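Local coordinates for ABC transporter, ATP binding protein (Sulfolobus solfataricus, PDB 1OXX), which hydrolyses ATP as the energy-coupling ATPase subunit of an archaeal ABC transporter that takes up glucose, at residues Q146-L151 against R180-E185; T98-I103 against K119-V124; A92-L97 against I103-T108. The protein carries 1 engineered substitution. All coordinates share one frame; numbering follows the deposited sequence.

How the contacts relate
All three contacts lie in the ABC-ATPase domain; helix 143-155 forms one side of contact 1 and packs against the elements of contacts 2 and 3. Contact 2 is buried and wholly apolar across its interface, pairing helices 99-104 and 114-127. Contact 3 uses helix 99-104 near its other end but is a surface contact, where the edge of one aromatic ring meets the face of another; the two share Ile103, whose side chain works in contact 2. Contact 1, partly buried, joins helix 143-155 to helix 176-190 with a leucine wedged against another leucine and an arginine. Val149 of 146-151 packs on Ala99 and Ile103, while Asn102 of contact 2 fastens the backbone of Tyr94 in contact 3.

Contact 1 of 3, residues Q146-L151 against R180-E185; sequences QQRVAL and RALVKE
Leu182 of helix 176-190 pushes one methyl group, CD2, between Arg148 and Leu151, which lie one turn apart on helix 143-155. The apolar part of the contact is the leucine pair. Leu151 CD2 meets Leu182 CD2 at 3.9 Å and lies 4.1 Å from Leu182 CG, the two side chains lying alongside each other and running opposite ways. Leu182 has CG anti to the backbone N (chi1 177°), which carries its branch out to Arg148 and Leu151.

The second kind of contact is a methyl group over a guanidinium face. Leu182 CD2 sits 3.6 Å above the plane of the Arg148 guanidinium, over its centre, and is 3.7 Å from Arg148 CZ. The same methyl also touches the aliphatic stem, 3.7 Å from Arg148 CG. Extended from CG to NE, the arginine chain spans the distance to Leu182, and its last torsion (chi4 -109°) turns the face of the head to the methyl. Because the methyl covers a face, the N-H groups at the rim of the guanidinium can still be used: NH1 donates to the carbonyl oxygen of Leu128, a bond that helps fix the rotation of the head.

Polar bonds around the pair run to other parts of the chain. Gln147 NE2 donates to Pro167 O, and Arg180 makes salt bridges with Asp177 and Asp203. On helix 143-155, Val149 packs on Ala99 and Ile103.

The arrangement is side-chain packing between two helices of the ABC-ATPase fold. Helix 143-155 starts within the ABC signature sequence, and helix 176-190 precedes strand 193-198 of the central mixed sheet, consistent with a contact between the helical subdomain and the nucleotide-binding core.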
loop_
_atom_site.group_PDB
_atom_site.type_symbol
_atom_site.label_atom_id
_atom_site.label_comp_id
_atom_site.label_asym_id
_atom_site.label_seq_id
_atom_site.Cartn_x
_atom_site.Cartn_y
_atom_site.Cartn_z
ATOM N N GLN A 146 -14.426 -4.826 -16.307
ATOM C CA GLN A 146 -13.602 -6.004 -16.064
ATOM C C GLN A 146 -13.283 -6.092 -14.579
ATOM O O GLN A 146 -13.315 -7.170 -13.989
ATOM C CB GLN A 146 -12.302 -5.951 -16.880
ATOM C CG GLN A 146 -12.504 -6.054 -18.386
ATOM C CD GLN A 146 -11.291 -5.592 -19.158
ATOM O OE1 GLN A 146 -10.324 -5.108 -18.566
ATOM N NE2 GLN A 146 -11.328 -5.734 -20.474
ATOM N N GLN A 147 -12.994 -4.949 -13.978
ATOM C CA GLN A 147 -12.742 -4.897 -12.546
ATOM C C GLN A 147 -13.933 -5.410 -11.761
ATOM O O GLN A 147 -13.803 -6.198 -10.813
ATOM C CB GLN A 147 -12.432 -3.463 -12.131
ATOM C CG GLN A 147 -11.890 -3.357 -10.731
ATOM C CD GLN A 147 -10.389 -3.553 -10.682
ATOM O OE1 GLN A 147 -9.707 -3.489 -11.720
ATOM N NE2 GLN A 147 -9.862 -3.768 -9.484
ATOM N N ARG A 148 -15.114 -4.957 -12.146
ATOM C CA ARG A 148 -16.320 -5.374 -11.474
ATOM C C ARG A 148 -16.631 -6.861 -11.689
ATOM O O ARG A 148 -17.108 -7.520 -10.758
ATOM C CB ARG A 148 -17.483 -4.464 -11.851
ATOM C CG ARG A 148 -17.314 -3.068 -11.301
ATOM C CD ARG A 148 -18.302 -2.083 -11.837
ATOM N NE ARG A 148 -18.080 -0.782 -11.219
ATOM C CZ ARG A 148 -18.896 -0.236 -10.342
ATOM N NH1 ARG A 148 -20.006 -0.859 -9.980
ATOM N NH2 ARG A 148 -18.597 0.948 -9.821
ATOM N N VAL A 149 -16.355 -7.407 -12.873
ATOM C CA VAL A 149 -16.555 -8.835 -13.078
ATOM C C VAL A 149 -15.592 -9.632 -12.204
ATOM O O VAL A 149 -15.969 -10.634 -11.616
ATOM C CB VAL A 149 -16.372 -9.204 -14.550
ATOM C CG1 VAL A 149 -16.404 -10.705 -14.741
ATOM C CG2 VAL A 149 -17.448 -8.528 -15.352
ATOM N N ALA A 150 -14.348 -9.174 -12.098
ATOM C CA ALA A 150 -13.362 -9.844 -11.259
ATOM C C ALA A 150 -13.787 -9.807 -9.786
ATOM O O ALA A 150 -13.627 -10.795 -9.052
ATOM C CB ALA A 150 -11.983 -9.209 -11.433
ATOM N N LEU A 151 -14.326 -8.673 -9.342
ATOM C CA LEU A 151 -14.813 -8.580 -7.979
ATOM C C LEU A 151 -16.038 -9.483 -7.781
ATOM O O LEU A 151 -16.142 -10.158 -6.774
ATOM C CB LEU A 151 -15.151 -7.140 -7.651
ATOM C CG LEU A 151 -15.485 -6.789 -6.217
ATOM C CD1 LEU A 151 -14.397 -7.229 -5.265
ATOM C CD2 LEU A 151 -15.731 -5.291 -6.137
ATOM N N ARG A 180 -11.369 2.075 -5.792
ATOM C CA ARG A 180 -11.103 1.981 -4.357
ATOM C C ARG A 180 -12.385 2.202 -3.558
ATOM O O ARG A 180 -12.634 1.529 -2.552
ATOM C CB ARG A 180 -10.060 3.010 -3.924
ATOM C CG ARG A 180 -8.673 2.783 -4.490
ATOM C CD ARG A 180 -7.749 3.990 -4.373
ATOM N NE ARG A 180 -6.447 3.726 -4.974
ATOM C CZ ARG A 180 -5.810 4.554 -5.798
ATOM N NH1 ARG A 180 -6.338 5.723 -6.120
ATOM N NH2 ARG A 180 -4.638 4.204 -6.298
ATOM N N ALA A 181 -13.190 3.166 -3.992
ATOM C CA ALA A 181 -14.454 3.456 -3.332
ATOM C C ALA A 181 -15.404 2.250 -3.397
ATOM O O ALA A 181 -16.100 1.951 -2.438
ATOM C CB ALA A 181 -15.093 4.684 -3.941
ATOM N N LEU A 182 -15.414 1.547 -4.520
ATOM C CA LEU A 182 -16.271 0.387 -4.661
ATOM C C LEU A 182 -15.834 -0.704 -3.683
ATOM O O LEU A 182 -16.672 -1.318 -3.035
ATOM C CB LEU A 182 -16.264 -0.128 -6.099
ATOM C CG LEU A 182 -17.085 -1.395 -6.330
ATOM C CD1 LEU A 182 -18.545 -1.131 -6.024
ATOM C CD2 LEU A 182 -16.920 -1.906 -7.762
ATOM N N VAL A 183 -14.534 -0.930 -3.567
ATOM C CA VAL A 183 -14.049 -1.955 -2.639
ATOM C C VAL A 183 -14.426 -1.595 -1.206
ATOM O O VAL A 183 -14.820 -2.469 -0.437
ATOM C CB VAL A 183 -12.533 -2.159 -2.772
ATOM C CG1 VAL A 183 -11.986 -2.932 -1.580
ATOM C CG2 VAL A 183 -12.225 -2.885 -4.052
ATOM N N LYS A 184 -14.328 -0.312 -0.866
ATOM C CA LYS A 184 -14.724 0.180 0.455
ATOM C C LYS A 184 -16.202 -0.102 0.704
ATOM O O LYS A 184 -16.588 -0.587 1.778
ATOM C CB LYS A 184 -14.442 1.682 0.539
ATOM C CG LYS A 184 -14.857 2.341 1.845
ATOM C CD LYS A 184 -14.362 3.780 1.925
ATOM C CE LYS A 184 -14.850 4.467 3.190
ATOM N NZ LYS A 184 -14.258 5.824 3.358
ATOM N N GLU A 185 -17.037 0.186 -0.294
ATOM C CA GLU A 185 -18.475 -0.041 -0.184
ATOM C C GLU A 185 -18.794 -1.517 0.018
ATOM O O GLU A 185 -19.606 -1.881 0.866
ATOM C CB GLU A 185 -19.182 0.490 -1.434
#

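Contact 2 of 3, residues T98-I103 against K119-V124; sequences TAFENI and KRVEEV
Phe100 and Ile103, one turn apart on helix 99-104, close on Val121 of helix 114-127 in what is probably the helical subdomain of the ABC-ATPase. The first of these helices starts with a capping box, formed by Thr98 and Glu101. In Phe100, CG anti to the backbone N (chi1 179°) brings the ring to Val121. The two side chains meet roughly perpendicular, the methyl approaching the ring obliquely: Val121 CG1 lies 3.4 Å from Phe100 CD1 and 3.6 Å from Phe100 CE1, a tight fit, while Val121 CB is 3.8 Å from Phe100 CE1. Ile103 takes up the same methyl from its own side, its CG2 being 3.8 Å from Val121 CG1. In Val121 the first torsion (171°) sends CG1 out between the two side chains. With Phe100 cut back to an alanine, Val121 CG1 is likely to lose its closest partner across the two segments and keep Ile103 as the remaining one.

Behind the interface, Ala152 of helix 143-155 packs on Ile103. On helix 114-127, Arg120 NH1 makes a salt bridge with Glu123 OE1, which lies in the guanidinium plane but is itself met from above the carboxylate plane, 60° out of it; Val124 CG2 covers one face of the guanidinium.

In the capping box, Glu101 N donates to Thr98 OG1 at 3.1 Å, and Thr98 N returns a bond of 2.9 Å to the anti lone pair of Glu101 OE1.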
loop_
_atom_site.group_PDB
_atom_site.type_symbol
_atom_site.label_atom_id
_atom_site.label_comp_id
_atom_site.label_asym_id
_atom_site.label_seq_id
_atom_site.Cartn_x
_atom_site.Cartn_y
_atom_site.Cartn_z
ATOM N N THR A 98 -17.888 -15.831 -21.094
ATOM C CA THR A 98 -18.557 -14.557 -20.968
ATOM C C THR A 98 -18.425 -14.071 -19.530
ATOM O O THR A 98 -17.969 -14.804 -18.644
ATOM C CB THR A 98 -20.044 -14.674 -21.275
ATOM O OG1 THR A 98 -20.637 -15.620 -20.362
ATOM C CG2 THR A 98 -20.294 -15.221 -22.666
ATOM N N ALA A 99 -18.852 -12.848 -19.268
ATOM C CA ALA A 99 -18.838 -12.342 -17.906
ATOM C C ALA A 99 -19.653 -13.280 -17.000
ATOM O O ALA A 99 -19.222 -13.614 -15.902
ATOM C CB ALA A 99 -19.364 -10.912 -17.870
ATOM N N PHE A 100 -20.834 -13.706 -17.444
ATOM C CA PHE A 100 -21.648 -14.624 -16.660
ATOM C C PHE A 100 -20.859 -15.884 -16.344
ATOM O O PHE A 100 -20.837 -16.337 -15.228
ATOM C CB PHE A 100 -22.920 -15.038 -17.428
ATOM C CG PHE A 100 -23.803 -16.004 -16.675
ATOM C CD1 PHE A 100 -24.800 -15.549 -15.860
ATOM C CD2 PHE A 100 -23.576 -17.360 -16.728
ATOM C CE1 PHE A 100 -25.598 -16.428 -15.155
ATOM C CE2 PHE A 100 -24.370 -18.236 -16.027
ATOM C CZ PHE A 100 -25.377 -17.765 -15.235
ATOM N N GLU A 101 -20.255 -16.478 -17.362
ATOM C CA GLU A 101 -19.524 -17.710 -17.200
ATOM C C GLU A 101 -18.335 -17.536 -16.269
ATOM O O GLU A 101 -17.993 -18.432 -15.477
ATOM C CB GLU A 101 -19.065 -18.200 -18.580
ATOM C CG GLU A 101 -20.193 -18.716 -19.460
ATOM C CD GLU A 101 -19.729 -19.180 -20.832
ATOM O OE1 GLU A 101 -19.023 -18.431 -21.539
ATOM O OE2 GLU A 101 -20.097 -20.322 -21.216
ATOM N N ASN A 102 -17.690 -16.372 -16.336
ATOM C CA ASN A 102 -16.570 -16.090 -15.452
ATOM C C ASN A 102 -17.027 -16.022 -13.997
ATOM O O ASN A 102 -16.354 -16.529 -13.104
ATOM C CB ASN A 102 -15.898 -14.772 -15.836
ATOM C CG ASN A 102 -14.726 -14.970 -16.755
ATOM O OD1 ASN A 102 -13.633 -15.356 -16.311
ATOM N ND2 ASN A 102 -14.930 -14.721 -18.049
ATOM N N ILE A 103 -18.162 -15.376 -13.753
ATOM C CA ILE A 103 -18.676 -15.226 -12.401
ATOM C C ILE A 103 -19.231 -16.549 -11.863
ATOM O O ILE A 103 -19.112 -16.841 -10.667
ATOM C CB ILE A 103 -19.718 -14.111 -12.353
ATOM C CG1 ILE A 103 -19.095 -12.775 -12.780
ATOM C CG2 ILE A 103 -20.330 -13.997 -10.954
ATOM C CD1 ILE A 103 -20.140 -11.653 -13.032
ATOM N N LYS A 119 -29.360 -17.426 -10.410
ATOM C CA LYS A 119 -29.881 -16.436 -9.488
ATOM C C LYS A 119 -28.755 -15.761 -8.711
ATOM O O LYS A 119 -28.743 -14.539 -8.528
ATOM C CB LYS A 119 -30.933 -17.074 -8.571
ATOM C CG LYS A 119 -32.216 -17.409 -9.320
ATOM C CD LYS A 119 -33.265 -18.058 -8.429
ATOM C CE LYS A 119 -34.475 -18.520 -9.241
ATOM N NZ LYS A 119 -35.490 -19.161 -8.361
ATOM N N ARG A 120 -27.767 -16.540 -8.300
ATOM C CA ARG A 120 -26.669 -15.981 -7.525
ATOM C C ARG A 120 -25.795 -15.059 -8.369
ATOM O O ARG A 120 -25.433 -13.952 -7.954
ATOM C CB ARG A 120 -25.814 -17.088 -6.910
ATOM C CG ARG A 120 -24.631 -16.578 -6.112
ATOM C CD ARG A 120 -25.019 -15.657 -4.971
ATOM N NE ARG A 120 -23.842 -15.185 -4.261
ATOM C CZ ARG A 120 -23.802 -14.117 -3.468
ATOM N NH1 ARG A 120 -24.892 -13.390 -3.256
ATOM N NH2 ARG A 120 -22.656 -13.778 -2.885
ATOM N N VAL A 121 -25.442 -15.518 -9.561
ATOM C CA VAL A 121 -24.641 -14.703 -10.446
ATOM C C VAL A 121 -25.370 -13.401 -10.785
ATOM O O VAL A 121 -24.781 -12.326 -10.748
ATOM C CB VAL A 121 -24.313 -15.465 -11.739
ATOM C CG1 VAL A 121 -23.663 -14.529 -12.781
ATOM C CG2 VAL A 121 -23.415 -16.658 -11.408
ATOM N N GLU A 122 -26.654 -13.494 -11.112
ATOM C CA GLU A 122 -27.416 -12.287 -11.447
ATOM C C GLU A 122 -27.519 -11.322 -10.279
ATOM O O GLU A 122 -27.463 -10.107 -10.479
ATOM C CB GLU A 122 -28.788 -12.625 -12.006
ATOM C CG GLU A 122 -28.695 -13.160 -13.421
ATOM C CD GLU A 122 -30.035 -13.216 -14.123
ATOM O OE1 GLU A 122 -30.272 -14.201 -14.841
ATOM O OE2 GLU A 122 -30.834 -12.251 -13.969
ATOM N N GLU A 123 -27.667 -11.865 -9.071
ATOM C CA GLU A 123 -27.804 -11.044 -7.874
ATOM C C GLU A 123 -26.525 -10.238 -7.649
ATOM O O GLU A 123 -26.552 -9.007 -7.424
ATOM C CB GLU A 123 -28.116 -11.954 -6.679
ATOM C CG GLU A 123 -28.015 -11.345 -5.299
ATOM C CD GLU A 123 -28.301 -12.373 -4.214
ATOM O OE1 GLU A 123 -27.676 -13.462 -4.228
ATOM O OE2 GLU A 123 -29.162 -12.103 -3.353
ATOM N N VAL A 124 -25.388 -10.912 -7.718
ATOM C CA VAL A 124 -24.124 -10.246 -7.512
ATOM C C VAL A 124 -23.858 -9.253 -8.647
ATOM O O VAL A 124 -23.368 -8.159 -8.435
ATOM C CB VAL A 124 -22.987 -11.276 -7.393
ATOM C CG1 VAL A 124 -21.663 -10.602 -7.250
ATOM C CG2 VAL A 124 -23.268 -12.200 -6.215
#

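Contact 3 of 3, residues A92-L97 against I103-T108; sequences ALYPNL and IAFPLT
Tyr94 and Phe105 meet as an edge-to-face aromatic pair, the edge of the tyrosine turned toward the face of the phenylalanine. Their centroids are 5.2 Å apart and the planes stand at 51°, well short of a perpendicular T. Tyr94 CE1 lies 4.2 Å above the Phe105 plane, offset toward the rim of that ring. The hydroxyl end follows the same rim, with Tyr94 OH 4.0 Å from Phe105 CE2. Phe105 reaches the loop because its CG is anti to the backbone N (chi1 -168°). At the opposite side of its ring Leu97 comes in obliquely, CD1 lying 4.4 Å from Phe105 CD1, a looser touch than the aromatic one.

Local bonds hold both segments. Tyr94 to Leu97 is a type I beta turn, and the side chains of both these residues leave the backbone toward 103-108; Asn102 OD1 accepts from Tyr94 N. On the other segment, Phe105 O takes two bonds from Thr108: one from N at 3.2 Å and a shorter one from OG1 at 2.7 Å, tilted 20° from the carbonyl plane. They tie down the chain just after the ring.

The loop follows Gln89, which probably binds ATP, by a few residues. With both rings exposed to solvent and no polar bond joining the segments, cohesion here rests on dispersion, the weak pull of an aromatic edge on a pi face and the shielding of apolar surface from water.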
loop_
_atom_site.group_PDB
_atom_site.type_symbol
_atom_site.label_atom_id
_atom_site.label_comp_id
_atom_site.label_asym_id
_atom_site.label_seq_id
_atom_site.Cartn_x
_atom_site.Cartn_y
_atom_site.Cartn_z
ATOM N N ALA A 92 -6.405 -13.311 -13.983
ATOM C CA ALA A 92 -7.228 -12.625 -14.967
ATOM C C ALA A 92 -8.567 -13.312 -15.207
ATOM O O ALA A 92 -8.828 -14.412 -14.739
ATOM C CB ALA A 92 -6.469 -12.511 -16.269
ATOM N N LEU A 93 -9.427 -12.630 -15.940
ATOM C CA LEU A 93 -10.670 -13.254 -16.354
ATOM C C LEU A 93 -10.356 -14.244 -17.476
ATOM O O LEU A 93 -9.379 -14.076 -18.201
ATOM C CB LEU A 93 -11.659 -12.198 -16.854
ATOM C CG LEU A 93 -12.067 -11.123 -15.852
ATOM C CD1 LEU A 93 -12.951 -10.084 -16.521
ATOM C CD2 LEU A 93 -12.784 -11.768 -14.683
ATOM N N TYR A 94 -11.163 -15.293 -17.624
ATOM C CA TYR A 94 -10.967 -16.246 -18.706
ATOM C C TYR A 94 -11.470 -15.577 -19.973
ATOM O O TYR A 94 -12.642 -15.210 -20.058
ATOM C CB TYR A 94 -11.761 -17.526 -18.463
ATOM C CG TYR A 94 -11.144 -18.465 -17.460
ATOM C CD1 TYR A 94 -11.562 -18.464 -16.141
ATOM C CD2 TYR A 94 -10.146 -19.356 -17.837
ATOM C CE1 TYR A 94 -11.004 -19.335 -15.213
ATOM C CE2 TYR A 94 -9.580 -20.226 -16.920
ATOM C CZ TYR A 94 -10.016 -20.216 -15.613
ATOM O OH TYR A 94 -9.452 -21.082 -14.701
ATOM N N PRO A 95 -10.596 -15.402 -20.952
ATOM C CA PRO A 95 -10.940 -14.636 -22.147
ATOM C C PRO A 95 -12.052 -15.238 -22.993
ATOM O O PRO A 95 -12.729 -14.475 -23.691
ATOM C CB PRO A 95 -9.613 -14.592 -22.919
ATOM C CG PRO A 95 -8.869 -15.788 -22.414
ATOM C CD PRO A 95 -9.192 -15.870 -20.975
ATOM N N ASN A 96 -12.221 -16.559 -22.971
ATOM C CA ASN A 96 -13.251 -17.200 -23.776
ATOM C C ASN A 96 -14.462 -17.674 -22.985
ATOM O O ASN A 96 -15.191 -18.584 -23.405
ATOM C CB ASN A 96 -12.687 -18.357 -24.581
ATOM C CG ASN A 96 -13.558 -18.688 -25.761
ATOM O OD1 ASN A 96 -14.266 -17.812 -26.281
ATOM N ND2 ASN A 96 -13.534 -19.947 -26.194
ATOM N N LEU A 97 -14.671 -17.050 -21.838
ATOM C CA LEU A 97 -15.895 -17.249 -21.067
ATOM C C LEU A 97 -16.563 -15.875 -21.007
ATOM O O LEU A 97 -15.882 -14.851 -20.891
ATOM C CB LEU A 97 -15.606 -17.767 -19.650
ATOM C CG LEU A 97 -15.172 -19.231 -19.458
ATOM C CD1 LEU A 97 -15.129 -19.557 -17.969
ATOM C CD2 LEU A 97 -16.058 -20.208 -20.224
ATOM N N ILE A 103 -18.162 -15.376 -13.753
ATOM C CA ILE A 103 -18.676 -15.226 -12.401
ATOM C C ILE A 103 -19.231 -16.549 -11.863
ATOM O O ILE A 103 -19.112 -16.841 -10.667
ATOM C CB ILE A 103 -19.718 -14.111 -12.353
ATOM C CG1 ILE A 103 -19.095 -12.775 -12.780
ATOM C CG2 ILE A 103 -20.330 -13.997 -10.954
ATOM C CD1 ILE A 103 -20.140 -11.653 -13.032
ATOM N N ALA A 104 -19.796 -17.364 -12.741
ATOM C CA ALA A 104 -20.369 -18.642 -12.340
ATOM C C ALA A 104 -19.321 -19.705 -12.064
ATOM O O ALA A 104 -19.582 -20.684 -11.356
ATOM C CB ALA A 104 -21.283 -19.140 -13.409
ATOM N N PHE A 105 -18.142 -19.546 -12.639
ATOM C CA PHE A 105 -17.115 -20.574 -12.556
ATOM C C PHE A 105 -16.864 -21.125 -11.147
ATOM O O PHE A 105 -16.806 -22.338 -10.975
ATOM C CB PHE A 105 -15.810 -20.063 -13.177
ATOM C CG PHE A 105 -14.791 -21.145 -13.394
ATOM C CD1 PHE A 105 -14.950 -22.065 -14.414
ATOM C CD2 PHE A 105 -13.700 -21.252 -12.566
ATOM C CE1 PHE A 105 -14.018 -23.068 -14.611
ATOM C CE2 PHE A 105 -12.763 -22.251 -12.758
ATOM C CZ PHE A 105 -12.928 -23.158 -13.785
ATOM N N PRO A 106 -16.712 -20.270 -10.140
ATOM C CA PRO A 106 -16.437 -20.781 -8.792
ATOM C C PRO A 106 -17.568 -21.621 -8.220
ATOM O O PRO A 106 -17.348 -22.329 -7.239
ATOM C CB PRO A 106 -16.252 -19.505 -7.966
ATOM C CG PRO A 106 -15.855 -18.452 -8.976
ATOM C CD PRO A 106 -16.693 -18.799 -10.188
ATOM N N LEU A 107 -18.753 -21.550 -8.810
ATOM C CA LEU A 107 -19.911 -22.277 -8.291
ATOM C C LEU A 107 -20.082 -23.669 -8.888
ATOM O O LEU A 107 -20.991 -24.396 -8.498
ATOM C CB LEU A 107 -21.182 -21.490 -8.569
ATOM C CG LEU A 107 -21.265 -20.066 -8.004
ATOM C CD1 LEU A 107 -22.612 -19.434 -8.298
ATOM C CD2 LEU A 107 -21.014 -20.099 -6.520
ATOM N N THR A 108 -19.203 -24.026 -9.811
ATOM C CA THR A 108 -19.309 -25.273 -10.570
ATOM C C THR A 108 -19.543 -26.506 -9.711
ATOM O O THR A 108 -20.394 -27.341 -10.033
ATOM C CB THR A 108 -18.041 -25.470 -11.398
ATOM O OG1 THR A 108 -17.896 -24.389 -12.321
ATOM C CG2 THR A 108 -18.162 -26.705 -12.283
#